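Local coordinates for protein probable endoglucanase (Gluconacetobacter xylinus, PDB 1WZZ) that hydrolyses internal beta-1,4-glucosidic linkages in cellulose and carboxymethyl-cellulose as a family 8 glycoside hydrolase, at residues A[54-59]-A[115-120]; A[83-88]-A[132-137]; A[107-112]-A[171-176]; A[167-172]-A[213-218]; A[176-181]-A[191-196]. All coordinates share one frame; numbering follows the deposited sequence.

Contact 1 (A[54-59]-A[115-120]); sequences GMLFAA and LGRAGK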
# COMPACT_ATOMS: atom_id res chain seq x y z
N GLY A 54 -7.61 3.24 6.89
CA GLY A 54 -8.66 4.00 7.53
C GLY A 54 -8.16 5.32 8.07
O GLY A 54 -8.79 6.35 7.88
N MSE A 55 -7.01 5.28 8.78
CA MSE A 55 -6.45 6.50 9.31
C MSE A 55 -6.11 7.49 8.19
O MSE A 55 -6.32 8.68 8.30
CB MSE A 55 -5.20 6.18 10.14
CG MSE A 55 -5.57 5.51 11.46
SE MSE A 55 -3.99 4.76 12.35
CE MSE A 55 -2.93 6.34 12.48
N LEU A 56 -5.56 6.97 7.10
CA LEU A 56 -5.21 7.87 6.01
C LEU A 56 -6.46 8.53 5.44
O LEU A 56 -6.47 9.73 5.15
CB LEU A 56 -4.48 7.08 4.90
CG LEU A 56 -4.19 7.90 3.65
CD1 LEU A 56 -3.18 9.02 3.93
CD2 LEU A 56 -3.64 6.96 2.58
N PHE A 57 -7.51 7.74 5.28
CA PHE A 57 -8.76 8.25 4.73
C PHE A 57 -9.38 9.28 5.68
O PHE A 57 -9.84 10.33 5.23
CB PHE A 57 -9.75 7.11 4.51
CG PHE A 57 -9.25 6.02 3.59
CD1 PHE A 57 -8.18 6.27 2.71
CD2 PHE A 57 -9.86 4.77 3.60
CE1 PHE A 57 -7.73 5.26 1.85
CE2 PHE A 57 -9.40 3.75 2.73
CZ PHE A 57 -8.34 4.01 1.86
N ALA A 58 -9.42 8.98 6.98
CA ALA A 58 -9.99 9.95 7.93
C ALA A 58 -9.18 11.25 7.95
O ALA A 58 -9.75 12.35 7.99
CB ALA A 58 -10.07 9.33 9.34
N ALA A 59 -7.86 11.15 7.95
CA ALA A 59 -7.04 12.36 7.94
C ALA A 59 -7.32 13.15 6.67
O ALA A 59 -7.51 14.37 6.71
CB ALA A 59 -5.55 11.99 8.03
N LEU A 115 -0.39 9.47 10.03
CA LEU A 115 -0.03 10.33 11.18
C LEU A 115 0.65 11.63 10.75
O LEU A 115 0.37 12.70 11.31
CB LEU A 115 0.86 9.54 12.14
CG LEU A 115 0.10 8.50 13.00
CD1 LEU A 115 1.08 7.44 13.57
CD2 LEU A 115 -0.64 9.21 14.17
N GLY A 116 1.54 11.56 9.76
CA GLY A 116 2.16 12.79 9.29
C GLY A 116 1.09 13.68 8.67
O GLY A 116 1.09 14.88 8.89
N ARG A 117 0.15 13.10 7.91
CA ARG A 117 -0.90 13.90 7.29
C ARG A 117 -1.82 14.52 8.35
O ARG A 117 -2.18 15.70 8.24
CB ARG A 117 -1.75 13.06 6.33
CG ARG A 117 -0.98 12.56 5.07
CD ARG A 117 -0.74 13.69 4.10
NE ARG A 117 -0.28 13.26 2.77
CZ ARG A 117 0.99 13.20 2.39
NH1 ARG A 117 1.96 13.52 3.24
NH2 ARG A 117 1.30 12.91 1.13
N ALA A 118 -2.18 13.72 9.35
CA ALA A 118 -3.06 14.18 10.43
C ALA A 118 -2.36 15.22 11.27
O ALA A 118 -2.97 16.18 11.72
CB ALA A 118 -3.50 12.99 11.32
N GLY A 119 -1.07 15.02 11.51
CA GLY A 119 -0.33 16.00 12.31
C GLY A 119 -0.38 17.39 11.71
O GLY A 119 -0.57 18.39 12.42
N LYS A 120 -0.23 17.47 10.39
CA LYS A 120 -0.26 18.75 9.71
C LYS A 120 -1.69 19.30 9.62
O LYS A 120 -1.94 20.47 9.95
CB LYS A 120 0.33 18.62 8.31
CG LYS A 120 0.49 19.99 7.62
CD LYS A 120 0.97 19.90 6.17
CE LYS A 120 1.17 21.31 5.60
NZ LYS A 120 1.60 21.31 4.17
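Arg-117 NE forms a salt bridge with Glu-330 of helix 315-331, while NH1 makes a weak hydrogen bond to Gln-179 OE1; on the way there the aliphatic stem of Arg-117 lies against segment 54-59. CG of Arg-117 lies 4.3 Å from CD1 of Leu-56, and its CB rests at a similar distance from the methyl of Ala-59. Bending at chi2 (-73°), the chain then turns away and carries the guanidinium past helix 48-61. The charged group is thus held at the border of an otherwise apolar contact.

Helices 48-61 and 105-122 run side by side, with their short segments inclined by 23° and the axes 8.8 Å apart. Near-parallel neighbours of this kind are expected of the inner ring of an (alpha/alpha)6 barrel, and Glu-49, the probable proton donor, and Asp-106, the predicted nucleophile, sit near the starts of these same two helices. Within these segments the backbones come nearest at two alanines: CB of Ala-59 meets CB of Ala-118 at 4.0 Å, methyl against methyl, with the CA atoms of the two residues 5.0 Å apart.

One turn earlier the gap is bridged by a longer side chain. Met-55, present as selenomethionine, runs outward and then folds at the selenium (chi3 57°), which swings CE over to Leu-115. The terminal methyl settles against the branch of the leucine, with CE of Met-55 3.8 Å from CG of Leu-115. Phe-67 and Trp-71 of helix 64-77 also touch Met-55, and Tyr-127 of helix 125-142 packs on Leu-115.

Contact 2 (A[83-88]-A[132-137]); sequences DKLFSW and MAIYGD
Asp-137 leans from helix 125-142 over the loop 83-88, and its CB, CG and OD2 each meet a different residue there. Its CB lies 4.0 Å from CD2 of Leu-85. CG of Asp-137, beside its own backbone N and opposite the carbonyl carbon (chi1 -80°), points the carboxylate at the loop and lies 3.9 Å from CB of Asp-83. At the tip, OD2 accepts the backbone N-H of Lys-84 at 2.7 Å; the bond is moderately straight (151° at the hydrogen) and meets the oxygen on its anti side, 25° out of the carboxylate plane. With an alanine here, the N-H of Lys-84 would probably be left without this acceptor and the loop less firmly tied to the helix.

Within the loop, Asp-83 OD2 takes the N-H of Leu-85 at 2.9 Å, forming an Asx turn, and is hydrogen-bonded to His-80 as well. Beside these polar bonds, CG of Lys-84 lies against the methyl of Ala-133, and Phe-86 presents its ring edge to Ile-134, CE1 of Phe-86 3.7 Å from CD1 of Ile-134. The Phe-86 side chain is about 8 Å from that of Glu-49, the probable proton donor.

Two carboxylates stand close here, Asp-83 OD2 being 4.9 Å from Asp-137 OD2. Backbone N-H donors, together with Lys-84 NZ 5.7 Å from OD2 of Asp-137, probably ease their repulsion without forming an ion pair.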
# COMPACT_ATOMS: atom_id res chain seq x y z
N ASP A 83 9.83 -1.75 19.51
CA ASP A 83 10.04 -0.94 18.31
C ASP A 83 8.67 -0.32 18.04
O ASP A 83 7.69 -0.67 18.71
CB ASP A 83 10.60 -1.71 17.09
CG ASP A 83 9.74 -2.86 16.65
OD1 ASP A 83 10.24 -4.00 16.68
OD2 ASP A 83 8.57 -2.64 16.27
N LYS A 84 8.61 0.58 17.07
CA LYS A 84 7.37 1.29 16.77
C LYS A 84 6.58 0.70 15.62
O LYS A 84 5.59 1.29 15.19
CB LYS A 84 7.70 2.76 16.50
CG LYS A 84 8.23 3.52 17.74
CD LYS A 84 7.10 3.73 18.75
CE LYS A 84 7.56 4.48 20.01
NZ LYS A 84 8.38 3.62 20.89
N LEU A 85 7.00 -0.46 15.12
CA LEU A 85 6.25 -1.12 14.04
C LEU A 85 5.02 -1.80 14.63
O LEU A 85 4.82 -1.82 15.87
CB LEU A 85 7.13 -2.12 13.29
CG LEU A 85 8.46 -1.52 12.85
CD1 LEU A 85 9.29 -2.53 12.03
CD2 LEU A 85 8.14 -0.24 12.01
N PHE A 86 4.19 -2.34 13.76
CA PHE A 86 2.94 -2.96 14.18
C PHE A 86 2.78 -4.43 13.86
O PHE A 86 3.14 -4.88 12.77
CB PHE A 86 1.77 -2.22 13.50
CG PHE A 86 1.73 -0.75 13.79
CD1 PHE A 86 2.59 0.15 13.12
CD2 PHE A 86 0.90 -0.25 14.81
CE1 PHE A 86 2.63 1.51 13.48
CE2 PHE A 86 0.94 1.11 15.17
CZ PHE A 86 1.80 1.99 14.51
N SER A 87 2.20 -5.19 14.81
CA SER A 87 1.89 -6.59 14.53
C SER A 87 0.87 -6.50 13.38
O SER A 87 0.02 -5.61 13.36
CB SER A 87 1.31 -7.26 15.78
OG SER A 87 2.34 -7.32 16.77
N TRP A 88 0.95 -7.43 12.44
CA TRP A 88 0.13 -7.35 11.24
C TRP A 88 -1.33 -7.70 11.34
O TRP A 88 -2.14 -7.17 10.57
CB TRP A 88 0.79 -8.17 10.12
CG TRP A 88 0.52 -9.64 10.20
CD1 TRP A 88 1.04 -10.54 11.09
CD2 TRP A 88 -0.38 -10.38 9.37
NE1 TRP A 88 0.50 -11.80 10.86
CE2 TRP A 88 -0.37 -11.72 9.81
CE3 TRP A 88 -1.21 -10.03 8.29
CZ2 TRP A 88 -1.16 -12.72 9.21
CZ3 TRP A 88 -2.00 -11.03 7.70
CH2 TRP A 88 -1.96 -12.35 8.16
N MSE A 132 7.33 10.16 12.93
CA MSE A 132 8.78 10.07 12.89
C MSE A 132 9.31 8.83 13.60
O MSE A 132 10.29 8.23 13.13
CB MSE A 132 9.40 11.34 13.49
CG MSE A 132 9.17 12.51 12.61
SE MSE A 132 9.80 14.15 13.46
CE MSE A 132 8.89 14.07 15.07
N ALA A 133 8.68 8.46 14.71
CA ALA A 133 9.13 7.29 15.49
C ALA A 133 8.94 6.00 14.69
O ALA A 133 9.82 5.12 14.67
CB ALA A 133 8.37 7.25 16.82
N ILE A 134 7.82 5.90 13.98
CA ILE A 134 7.61 4.72 13.12
C ILE A 134 8.63 4.74 11.98
O ILE A 134 9.28 3.73 11.69
CB ILE A 134 6.14 4.72 12.52
CG1 ILE A 134 5.11 4.57 13.65
CG2 ILE A 134 5.99 3.59 11.50
CD1 ILE A 134 3.69 5.01 13.25
N TYR A 135 8.76 5.87 11.28
CA TYR A 135 9.72 5.93 10.18
C TYR A 135 11.14 5.54 10.60
O TYR A 135 11.87 4.86 9.85
CB TYR A 135 9.74 7.35 9.57
CG TYR A 135 8.50 7.70 8.74
CD1 TYR A 135 8.03 6.82 7.76
CD2 TYR A 135 7.85 8.91 8.89
CE1 TYR A 135 6.92 7.15 6.95
CE2 TYR A 135 6.74 9.26 8.09
CZ TYR A 135 6.30 8.37 7.12
OH TYR A 135 5.22 8.70 6.31
N GLY A 136 11.55 5.97 11.79
CA GLY A 136 12.90 5.63 12.25
C GLY A 136 13.13 4.13 12.30
O GLY A 136 14.19 3.64 11.91
N ASP A 137 12.13 3.39 12.77
CA ASP A 137 12.23 1.96 12.85
C ASP A 137 12.04 1.29 11.49
O ASP A 137 12.66 0.28 11.22
CB ASP A 137 11.26 1.39 13.91
CG ASP A 137 11.81 1.54 15.33
OD1 ASP A 137 13.06 1.55 15.48
OD2 ASP A 137 11.02 1.64 16.28

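Contact 3 (A[107-112]-A[171-176]); sequences GDLLIA and YYVMPS
Ser-176 and Leu-109 form the tight end of this contact. The serine hydroxyl donates to the backbone carbonyl of Leu-109, with OG 2.7 Å from O, approaching at 129° to the C=O bond and tilted 27° from the carbonyl plane. A chi1 of -165° turns OG away from the backbone nitrogen of Ser-176 and onto helix 105-122. The same hydroxyl is hydrogen-bonded to Tyr-135 OH, so two partners grip one buried oxygen. Were an alanine to stand at this serine, the Leu-109 carbonyl would probably lose this donor and the Tyr-135 hydroxyl one of its mates.

Beside the bond, Val-173 is wedged against two successive leucines. Its CB lies 4.0 Å from CB of Leu-109, while its CG1 methyl, the branch opposite the backbone nitrogen, meets CD2 of Leu-110 at the same distance; the two side chains stand roughly at right angles.

Towards Tyr-171 the packing thins. Only the backbone of this residue comes close, its O lying 3.5 Å from CD1 of Leu-109, whereas the phenol ring stays 5.9 Å or more from the helix segment. Tyr-171 is partly exposed, and its side chain is about 4 Å from those of Asp-106, the predicted nucleophile, and Glu-49, the probable proton donor, consistent with a contact that runs from the barrel core toward the active site.

Inverse gamma turns centred on Tyr-172 and Val-173 lead into helix 174-184, with Val-173 at its N-cap position. This entrance is set between helix 105-122, Tyr-135 of helix 125-142 and Tyr-244 of helix 240-247.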
# COMPACT_ATOMS: atom_id res chain seq x y z
N GLY A 107 1.71 -1.70 6.04
CA GLY A 107 0.86 -1.27 7.15
C GLY A 107 1.61 -0.22 7.99
O GLY A 107 1.07 0.82 8.34
N ASP A 108 2.86 -0.50 8.30
CA ASP A 108 3.66 0.45 9.08
C ASP A 108 3.75 1.79 8.36
O ASP A 108 3.56 2.85 8.97
CB ASP A 108 5.10 -0.10 9.31
CG ASP A 108 5.11 -1.48 9.97
OD1 ASP A 108 4.19 -1.77 10.77
OD2 ASP A 108 6.05 -2.26 9.68
N LEU A 109 4.02 1.74 7.04
CA LEU A 109 4.15 2.95 6.26
C LEU A 109 2.83 3.71 6.04
O LEU A 109 2.84 4.93 5.93
CB LEU A 109 4.81 2.62 4.90
CG LEU A 109 6.31 2.35 4.96
CD1 LEU A 109 6.78 2.00 3.54
CD2 LEU A 109 7.08 3.61 5.41
N LEU A 110 1.70 2.99 5.97
CA LEU A 110 0.40 3.66 5.81
C LEU A 110 0.02 4.38 7.11
O LEU A 110 -0.49 5.50 7.09
CB LEU A 110 -0.69 2.65 5.49
CG LEU A 110 -0.59 2.18 4.03
CD1 LEU A 110 -1.32 0.85 3.86
CD2 LEU A 110 -1.17 3.28 3.11
N ILE A 111 0.27 3.72 8.24
CA ILE A 111 -0.04 4.35 9.52
C ILE A 111 0.83 5.59 9.70
O ILE A 111 0.33 6.64 10.12
CB ILE A 111 0.17 3.33 10.67
CG1 ILE A 111 -0.93 2.27 10.57
CG2 ILE A 111 0.11 4.05 12.02
CD1 ILE A 111 -0.71 1.07 11.53
N ALA A 112 2.13 5.47 9.41
CA ALA A 112 3.02 6.64 9.54
C ALA A 112 2.59 7.75 8.57
O ALA A 112 2.64 8.93 8.92
CB ALA A 112 4.47 6.25 9.25
N TYR A 171 4.60 -2.55 -1.39
CA TYR A 171 4.80 -2.06 -0.03
C TYR A 171 5.61 -0.77 -0.06
O TYR A 171 5.85 -0.16 0.99
CB TYR A 171 5.51 -3.11 0.81
CG TYR A 171 4.63 -4.22 1.31
CD1 TYR A 171 3.44 -4.58 0.66
CD2 TYR A 171 5.02 -4.99 2.41
CE1 TYR A 171 2.69 -5.67 1.08
CE2 TYR A 171 4.29 -6.08 2.84
CZ TYR A 171 3.13 -6.43 2.18
OH TYR A 171 2.41 -7.56 2.56
N TYR A 172 6.08 -0.38 -1.25
CA TYR A 172 6.77 0.90 -1.40
C TYR A 172 5.66 1.93 -1.49
O TYR A 172 5.25 2.36 -2.58
CB TYR A 172 7.63 0.97 -2.67
CG TYR A 172 8.98 0.32 -2.51
CD1 TYR A 172 9.11 -1.05 -2.45
CD2 TYR A 172 10.13 1.11 -2.39
CE1 TYR A 172 10.38 -1.66 -2.27
CE2 TYR A 172 11.38 0.52 -2.22
CZ TYR A 172 11.49 -0.85 -2.16
OH TYR A 172 12.72 -1.44 -2.02
N VAL A 173 5.14 2.30 -0.32
CA VAL A 173 4.06 3.29 -0.23
C VAL A 173 4.75 4.64 -0.51
O VAL A 173 5.17 5.36 0.41
CB VAL A 173 3.41 3.20 1.18
CG1 VAL A 173 2.27 4.23 1.31
CG2 VAL A 173 2.89 1.78 1.42
N MSE A 174 4.94 4.94 -1.80
CA MSE A 174 5.66 6.14 -2.26
C MSE A 174 5.49 7.47 -1.53
O MSE A 174 6.49 8.09 -1.14
CB MSE A 174 5.38 6.38 -3.74
CG MSE A 174 6.11 5.45 -4.63
SE MSE A 174 7.94 5.63 -4.20
CE MSE A 174 8.20 3.96 -3.27
N PRO A 175 4.26 7.97 -1.42
CA PRO A 175 4.05 9.23 -0.72
C PRO A 175 4.56 9.15 0.72
O PRO A 175 4.96 10.15 1.29
CB PRO A 175 2.53 9.41 -0.74
CG PRO A 175 1.99 8.04 -1.00
CD PRO A 175 2.98 7.48 -1.99
N SER A 176 4.48 7.96 1.32
CA SER A 176 4.98 7.82 2.69
C SER A 176 6.50 7.90 2.74
O SER A 176 7.07 8.45 3.71
CB SER A 176 4.50 6.49 3.31
OG SER A 176 4.68 6.52 4.73

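Contact 4 (A[167-172]-A[213-218]); sequences LNLSYY and DWLAVN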
# COMPACT_ATOMS: atom_id res chain seq x y z
N LEU A 167 10.85 -9.27 -1.89
CA LEU A 167 10.29 -7.93 -1.72
C LEU A 167 8.87 -7.91 -2.25
O LEU A 167 8.49 -8.71 -3.10
CB LEU A 167 11.04 -6.89 -2.55
CG LEU A 167 12.56 -6.85 -2.44
CD1 LEU A 167 13.14 -5.77 -3.30
CD2 LEU A 167 12.88 -6.63 -0.97
N ASN A 168 8.09 -6.96 -1.76
CA ASN A 168 6.74 -6.78 -2.28
C ASN A 168 6.80 -5.33 -2.74
O ASN A 168 6.82 -4.42 -1.93
CB ASN A 168 5.69 -6.98 -1.20
CG ASN A 168 4.31 -7.01 -1.79
OD1 ASN A 168 3.96 -6.13 -2.61
ND2 ASN A 168 3.53 -7.99 -1.42
N LEU A 169 6.85 -5.11 -4.06
CA LEU A 169 6.99 -3.75 -4.54
C LEU A 169 5.84 -2.84 -4.16
O LEU A 169 6.02 -1.63 -4.04
CB LEU A 169 7.18 -3.74 -6.08
CG LEU A 169 8.52 -4.33 -6.54
CD1 LEU A 169 8.51 -4.46 -8.09
CD2 LEU A 169 9.66 -3.43 -6.06
N SER A 170 4.66 -3.42 -3.96
CA SER A 170 3.49 -2.62 -3.57
C SER A 170 3.61 -2.09 -2.14
O SER A 170 2.78 -1.29 -1.71
CB SER A 170 2.19 -3.45 -3.64
OG SER A 170 2.06 -4.35 -2.53
N TYR A 171 4.60 -2.55 -1.39
CA TYR A 171 4.80 -2.06 -0.03
C TYR A 171 5.61 -0.77 -0.06
O TYR A 171 5.85 -0.16 0.99
CB TYR A 171 5.51 -3.11 0.81
CG TYR A 171 4.63 -4.22 1.31
CD1 TYR A 171 3.44 -4.58 0.66
CD2 TYR A 171 5.02 -4.99 2.41
CE1 TYR A 171 2.69 -5.67 1.08
CE2 TYR A 171 4.29 -6.08 2.84
CZ TYR A 171 3.13 -6.43 2.18
OH TYR A 171 2.41 -7.56 2.56
N TYR A 172 6.08 -0.38 -1.25
CA TYR A 172 6.77 0.90 -1.40
C TYR A 172 5.66 1.93 -1.49
O TYR A 172 5.25 2.36 -2.58
CB TYR A 172 7.63 0.97 -2.67
CG TYR A 172 8.98 0.32 -2.51
CD1 TYR A 172 9.11 -1.05 -2.45
CD2 TYR A 172 10.13 1.11 -2.39
CE1 TYR A 172 10.38 -1.66 -2.27
CE2 TYR A 172 11.38 0.52 -2.22
CZ TYR A 172 11.49 -0.85 -2.16
OH TYR A 172 12.72 -1.44 -2.02
N ASP A 213 3.50 -9.49 -7.65
CA ASP A 213 3.12 -9.20 -6.26
C ASP A 213 4.40 -9.42 -5.41
O ASP A 213 4.68 -8.64 -4.48
CB ASP A 213 2.05 -10.19 -5.77
CG ASP A 213 0.74 -10.07 -6.51
OD1 ASP A 213 0.28 -8.93 -6.78
OD2 ASP A 213 0.14 -11.13 -6.80
N TRP A 214 5.17 -10.46 -5.73
CA TRP A 214 6.37 -10.82 -4.95
C TRP A 214 7.59 -10.99 -5.85
O TRP A 214 7.57 -11.79 -6.80
CB TRP A 214 6.10 -12.11 -4.18
CG TRP A 214 4.92 -12.00 -3.26
CD1 TRP A 214 3.64 -12.41 -3.52
CD2 TRP A 214 4.91 -11.45 -1.94
NE1 TRP A 214 2.83 -12.15 -2.44
CE2 TRP A 214 3.59 -11.56 -1.45
CE3 TRP A 214 5.90 -10.88 -1.11
CZ2 TRP A 214 3.23 -11.13 -0.17
CZ3 TRP A 214 5.52 -10.44 0.17
CH2 TRP A 214 4.20 -10.57 0.62
N LEU A 215 8.64 -10.23 -5.53
CA LEU A 215 9.88 -10.19 -6.29
C LEU A 215 11.05 -10.80 -5.51
O LEU A 215 11.23 -10.51 -4.35
CB LEU A 215 10.23 -8.75 -6.59
CG LEU A 215 11.43 -8.45 -7.48
CD1 LEU A 215 11.09 -8.83 -8.97
CD2 LEU A 215 11.76 -6.95 -7.37
N ALA A 216 11.86 -11.63 -6.18
CA ALA A 216 13.03 -12.20 -5.51
C ALA A 216 14.25 -11.48 -6.06
O ALA A 216 14.36 -11.21 -7.27
CB ALA A 216 13.13 -13.70 -5.81
N VAL A 217 15.18 -11.12 -5.17
CA VAL A 217 16.39 -10.44 -5.57
C VAL A 217 17.54 -11.33 -5.08
O VAL A 217 17.68 -11.56 -3.89
CB VAL A 217 16.53 -9.06 -4.88
CG1 VAL A 217 17.80 -8.35 -5.38
CG2 VAL A 217 15.26 -8.22 -5.14
N ASN A 218 18.36 -11.84 -6.00
CA ASN A 218 19.50 -12.68 -5.60
C ASN A 218 20.43 -11.78 -4.78
O ASN A 218 20.80 -10.68 -5.20
CB ASN A 218 20.20 -13.24 -6.85
CG ASN A 218 21.36 -14.18 -6.50
OD1 ASN A 218 22.40 -13.74 -6.07
ND2 ASN A 218 21.16 -15.48 -6.68
O HOH W 1 7.05 -7.34 -5.82
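Asn-168 stands its amide over the indole of Trp-214, the two planes 73° apart. ND2 hangs 3.2 Å above one face, displaced toward the rim, and its nearest ring atoms include CH2 of Trp-214 at 3.4 Å. The amide's rotation is fixed from both ends: ND2 is hydrogen-bonded to Asp-237, and OD1 of Asn-168 takes the Ser-170 hydroxyl, OG lying 2.6 Å away and above the carbonyl plane. With chi1 at -171°, the chain extends away from its own backbone nitrogen toward the tryptophan, while its CB sits over the centre of the Tyr-171 ring. Trp-214 also stacks with Trp-230.

The leucines project to another side. Leu-167 and Leu-215 share one face of the sheet, where CD1 of Leu-167 reaches CG2 of Val-217 at 3.7 Å. CD1 of Leu-169 touches CD2 of Leu-215 more loosely, at 4.2 Å, and Leu-199 of helix 188-202 covers both Leu-167 and Leu-169.

Leu-167 and Leu-215 are an antiparallel hydrogen-bonded pair: N of Leu-167 donates to O of Leu-215 at 2.8 Å, and the return bond is nearly straight (174°). Beyond this pair the strands part, and a water accepts the N-H of Leu-169 at 2.8 Å.

This is the edge of a three-stranded antiparallel sheet, from which a 3-10 turn carries the chain toward the probable active site in the (alpha/alpha)6 barrel of this family 8 enzyme.

Contact 5 (A[176-181]-A[191-196]); sequences SLLQAF and QVMEDG
Met-193, present as selenomethionine, has by far the most surface buried here and spans the gap from helix 188-202 to helix 174-184. It leaves its helix almost fully extended (chi2 179°) and turns sharply at the selenium (chi3 -92°), which brings CE to Phe-181. CG of Met-193 lies 3.7 Å from CB of Leu-177. SE of Met-193 rests on CD2 of Leu-178 at 3.6 Å, and CE ends 3.8 Å from CB of Phe-181.

Leu-177 is second. It runs past Met-193 in the opposite direction, each side chain lying along the other, and its CD1 continues to CG1 of Val-192 at 4.5 Å. Leu-177 also touches Trp-189, Tyr-172 and Leu-109.

The two segments are antiparallel, at 157°, with axes 10.5 Å apart, a spacing that the long Met-193 side chain bridges. They belong to consecutive helices joined by a short turn, as in the helical hairpins of an (alpha/alpha)6 barrel.

No hydrogen bond joins the segments. Gln-191 NE2 binds Asp-195 OD2 within its own helix, and Arg-198 makes a salt bridge to Asp-195, so adhesion across this interface rests on shape and apolar burial.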
# COMPACT_ATOMS: atom_id res chain seq x y z
N SER A 176 4.48 7.96 1.32
CA SER A 176 4.98 7.82 2.69
C SER A 176 6.50 7.90 2.74
O SER A 176 7.07 8.45 3.71
CB SER A 176 4.50 6.49 3.31
OG SER A 176 4.68 6.52 4.73
N LEU A 177 7.19 7.35 1.74
CA LEU A 177 8.67 7.44 1.73
C LEU A 177 9.08 8.91 1.58
O LEU A 177 10.07 9.37 2.18
CB LEU A 177 9.27 6.60 0.60
CG LEU A 177 8.94 5.11 0.64
CD1 LEU A 177 9.64 4.41 -0.54
CD2 LEU A 177 9.38 4.52 1.96
N LEU A 178 8.33 9.67 0.77
CA LEU A 178 8.65 11.07 0.59
C LEU A 178 8.42 11.82 1.91
O LEU A 178 9.24 12.64 2.32
CB LEU A 178 7.78 11.69 -0.52
CG LEU A 178 8.10 11.33 -1.98
CD1 LEU A 178 7.01 11.93 -2.89
CD2 LEU A 178 9.48 11.85 -2.39
N GLN A 179 7.30 11.53 2.58
CA GLN A 179 7.02 12.17 3.85
C GLN A 179 8.09 11.82 4.89
O GLN A 179 8.44 12.67 5.72
CB GLN A 179 5.66 11.75 4.38
CG GLN A 179 5.32 12.50 5.65
CD GLN A 179 3.90 12.37 6.03
OE1 GLN A 179 3.11 13.31 5.87
NE2 GLN A 179 3.53 11.20 6.54
N ALA A 180 8.59 10.58 4.86
CA ALA A 180 9.61 10.16 5.83
C ALA A 180 10.84 11.06 5.67
O ALA A 180 11.43 11.52 6.65
CB ALA A 180 10.01 8.71 5.57
N PHE A 181 11.25 11.29 4.43
CA PHE A 181 12.43 12.12 4.20
C PHE A 181 12.13 13.55 4.63
O PHE A 181 12.97 14.21 5.25
CB PHE A 181 12.85 12.10 2.73
CG PHE A 181 14.04 12.95 2.46
CD1 PHE A 181 15.29 12.58 2.96
CD2 PHE A 181 13.91 14.16 1.78
CE1 PHE A 181 16.41 13.41 2.80
CE2 PHE A 181 15.02 15.00 1.61
CZ PHE A 181 16.27 14.62 2.12
N GLN A 191 18.42 6.67 -1.09
CA GLN A 191 18.72 5.50 -1.86
C GLN A 191 17.55 4.54 -1.82
O GLN A 191 17.36 3.80 -2.76
CB GLN A 191 19.98 4.77 -1.40
CG GLN A 191 20.26 3.62 -2.35
CD GLN A 191 21.64 3.03 -2.25
OE1 GLN A 191 22.43 3.40 -1.36
NE2 GLN A 191 21.95 2.10 -3.15
N VAL A 192 16.79 4.52 -0.72
CA VAL A 192 15.65 3.61 -0.67
C VAL A 192 14.66 3.96 -1.77
O VAL A 192 14.18 3.07 -2.49
CB VAL A 192 14.92 3.66 0.68
CG1 VAL A 192 13.63 2.80 0.60
CG2 VAL A 192 15.86 3.10 1.77
N MSE A 193 14.37 5.24 -1.91
CA MSE A 193 13.43 5.67 -2.95
C MSE A 193 14.00 5.48 -4.35
O MSE A 193 13.31 4.99 -5.23
CB MSE A 193 13.05 7.14 -2.75
CG MSE A 193 12.18 7.38 -1.56
SE MSE A 193 11.78 9.27 -1.38
CE MSE A 193 13.23 9.78 -0.22
N GLU A 194 15.27 5.85 -4.54
CA GLU A 194 15.90 5.70 -5.85
C GLU A 194 15.99 4.25 -6.26
O GLU A 194 15.77 3.90 -7.43
CB GLU A 194 17.28 6.35 -5.86
CG GLU A 194 17.24 7.81 -5.48
CD GLU A 194 18.63 8.41 -5.30
OE1 GLU A 194 19.56 7.68 -4.86
OE2 GLU A 194 18.78 9.62 -5.57
N ASP A 195 16.31 3.36 -5.33
CA ASP A 195 16.39 1.97 -5.71
C ASP A 195 14.96 1.42 -5.93
O ASP A 195 14.78 0.51 -6.70
CB ASP A 195 17.15 1.14 -4.66
CG ASP A 195 18.67 1.20 -4.88
OD1 ASP A 195 19.10 1.48 -6.02
OD2 ASP A 195 19.43 0.94 -3.91
N GLY A 196 13.97 2.00 -5.25
CA GLY A 196 12.59 1.54 -5.49
C GLY A 196 12.24 1.83 -6.96
O GLY A 196 11.60 1.01 -7.63

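In the fold
Contacts 1, 3 and 4 are buried, contact 3 with its centre about 6 Å from that of the chain; contacts 1 and 3 share helix 105-122. Contact 1 is almost wholly apolar, whereas contact 3 adds a buried hydroxyl bond. Contacts 2 and 5 are only partly buried: one ties a loop to a helix through a carboxylate, the other joins two helices by packing alone. Tyr-135 binds contact 2 to contacts 3 and 5 through Ser-176, a residue those two share. Contact 4 is the sheet contact, with paired backbones and a bound water; it lies across the chain's centre from contact 1 and shares Tyr-171 and Tyr-172 with contact 3.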